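Local coordinates for protein 26S proteasome regulatory subunit rpn10 (Schizosaccharomyces pombe, PDB 2X5N) that protects ubiquitin chains from disassembly by deubiquitinating enzymes and so promotes protein degradation by the 26S proteasome, at residues A111-P116 / I138-I143. Residues are numbered along the deposited sequence; the frame is centred on the assembly and turned at random.
Sequences AFVGSP and IDIIHI
I141 CD1 sits over one face of the F112 ring, off centre toward the CE1–CZ rim, in a CH-pi contact 3.8 Å from the centroid. Both side chains leave the sheet on the same side and run alongside each other; in each, CG or CG1 stands anti to the carbonyl carbon (chi1 -69° and -63°), which lays the isoleucine's end methyl over the phenyl ring. A leucine in place of F112 has no ring face to offer, and I141 CD1 would probably be left beside a gap. The H142 ring is met at its edge instead: V113 O lies in the ring plane, 3.3 Å from CD2, while V113 CG1 is 3.8 Å from the same carbon. Farther round, H142 NE2 shares a water with S115 O, a bridge from the strand to the loop after V113. On the face carrying A111, V113 CG2 meets I140 CG2 at 4.0 Å.

Between these two layers of side chains the backbones pair in parallel register, A111 with I140, F112 with I141 and V113 with H142. Four nearly straight hydrogen bonds join them: A111 N to D139 O, I141 N to A111 O, V113 N to I141 O and I143 N to V113 O.

Strands 106-113 and 136-143 are joined by helix 121-133 in a beta-alpha-beta crossover of the VWA domain. F112 packs on Q28, T31 and V32 of helix 24-42, whereas I140 and V113 reach F86 of helix 86-98 on the other side. In sheet order, strands 3-9 and 166-170 flank the pair.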
loop_
_atom_site.group_PDB
_atom_site.type_symbol
_atom_site.label_atom_id
_atom_site.label_comp_id
_atom_site.label_asym_id
_atom_site.label_seq_id
_atom_site.Cartn_x
_atom_site.Cartn_y
_atom_site.Cartn_z
ATOM N N ALA A 111 1.499 0.233 0.788
ATOM C CA ALA A 111 1.368 -1.206 0.702
ATOM C C ALA A 111 0.767 -1.793 1.967
ATOM O O ALA A 111 1.180 -1.449 3.082
ATOM C CB ALA A 111 2.736 -1.855 0.463
ATOM N N PHE A 112 -0.145 -2.731 1.777
ATOM C CA PHE A 112 -0.697 -3.524 2.855
ATOM C C PHE A 112 0.070 -4.836 2.978
ATOM O O PHE A 112 0.351 -5.492 1.979
ATOM C CB PHE A 112 -2.149 -3.863 2.566
ATOM C CG PHE A 112 -3.087 -2.697 2.607
ATOM C CD1 PHE A 112 -3.871 -2.460 3.731
ATOM C CD2 PHE A 112 -3.206 -1.838 1.515
ATOM C CE1 PHE A 112 -4.772 -1.411 3.761
ATOM C CE2 PHE A 112 -4.106 -0.784 1.547
ATOM C CZ PHE A 112 -4.900 -0.580 2.666
ATOM N N VAL A 113 0.398 -5.214 4.212
ATOM C CA VAL A 113 1.024 -6.488 4.484
ATOM C C VAL A 113 0.224 -7.197 5.574
ATOM O O VAL A 113 0.150 -6.737 6.714
ATOM C CB VAL A 113 2.481 -6.297 4.952
ATOM C CG1 VAL A 113 3.091 -7.661 5.369
ATOM C CG2 VAL A 113 3.309 -5.626 3.853
ATOM N N GLY A 114 -0.390 -8.315 5.196
ATOM C CA GLY A 114 -1.142 -9.163 6.116
ATOM C C GLY A 114 -0.661 -10.590 6.070
ATOM O O GLY A 114 -1.368 -11.507 6.494
ATOM N N SER A 115 0.576 -10.760 5.624
ATOM C CA SER A 115 1.163 -12.064 5.384
ATOM C C SER A 115 2.651 -12.002 5.707
ATOM O O SER A 115 3.268 -10.948 5.623
ATOM C CB SER A 115 1.011 -12.431 3.916
ATOM O OG SER A 115 1.473 -11.352 3.138
ATOM N N PRO A 116 3.258 -13.150 6.018
ATOM C CA PRO A 116 4.704 -13.177 6.174
ATOM C C PRO A 116 5.514 -12.608 5.035
ATOM O O PRO A 116 5.196 -12.930 3.906
ATOM C CB PRO A 116 5.032 -14.593 6.657
ATOM C CG PRO A 116 3.732 -15.166 7.081
ATOM C CD PRO A 116 2.658 -14.472 6.261
ATOM N N ILE A 138 7.358 5.463 0.956
ATOM C CA ILE A 138 6.536 4.292 1.177
ATOM C C ILE A 138 5.882 4.344 2.552
ATOM O O ILE A 138 6.513 4.717 3.550
ATOM C CB ILE A 138 7.330 2.991 0.973
ATOM C CG1 ILE A 138 6.425 1.765 1.185
ATOM C CG2 ILE A 138 8.581 2.964 1.853
ATOM C CD1 ILE A 138 6.880 0.526 0.478
ATOM N N ASP A 139 4.613 3.969 2.565
ATOM C CA ASP A 139 3.856 3.700 3.774
ATOM C C ASP A 139 3.453 2.236 3.760
ATOM O O ASP A 139 3.055 1.698 2.732
ATOM C CB ASP A 139 2.607 4.569 3.838
ATOM C CG ASP A 139 2.930 6.017 3.740
ATOM O OD1 ASP A 139 3.841 6.462 4.469
ATOM O OD2 ASP A 139 2.271 6.706 2.936
ATOM N N ILE A 140 3.554 1.602 4.914
ATOM C CA ILE A 140 3.121 0.217 5.054
ATOM C C ILE A 140 2.056 0.133 6.123
ATOM O O ILE A 140 2.228 0.660 7.213
ATOM C CB ILE A 140 4.279 -0.701 5.437
ATOM C CG1 ILE A 140 5.313 -0.742 4.303
ATOM C CG2 ILE A 140 3.783 -2.088 5.760
ATOM C CD1 ILE A 140 6.581 -1.502 4.650
ATOM N N ILE A 141 0.956 -0.534 5.789
ATOM C CA ILE A 141 -0.129 -0.834 6.734
ATOM C C ILE A 141 0.039 -2.315 7.046
ATOM O O ILE A 141 -0.176 -3.158 6.186
ATOM C CB ILE A 141 -1.499 -0.560 6.119
ATOM C CG1 ILE A 141 -1.629 0.934 5.786
ATOM C CG2 ILE A 141 -2.594 -1.011 7.082
ATOM C CD1 ILE A 141 -2.708 1.271 4.759
ATOM N N HIS A 142 0.463 -2.608 8.274
ATOM C CA HIS A 142 0.802 -3.957 8.689
ATOM C C HIS A 142 -0.295 -4.480 9.616
ATOM O O HIS A 142 -0.590 -3.857 10.647
ATOM C CB HIS A 142 2.152 -3.925 9.405
ATOM C CG HIS A 142 2.763 -5.277 9.596
ATOM N ND1 HIS A 142 3.743 -5.516 10.532
ATOM C CD2 HIS A 142 2.565 -6.453 8.950
ATOM C CE1 HIS A 142 4.110 -6.786 10.470
ATOM N NE2 HIS A 142 3.408 -7.376 9.516
ATOM N N ILE A 143 -0.892 -5.606 9.237
ATOM C CA ILE A 143 -1.950 -6.238 10.019
ATOM C C ILE A 143 -1.653 -7.724 10.196
ATOM O O ILE A 143 -0.819 -8.287 9.483
ATOM C CB ILE A 143 -3.340 -6.045 9.340
ATOM C CG1 ILE A 143 -3.461 -6.835 8.053
ATOM C CG2 ILE A 143 -3.625 -4.555 9.196
ATOM C CD1 ILE A 143 -4.832 -6.743 7.440
HETATM O O HOH W 1 4.171 -9.790 8.197
#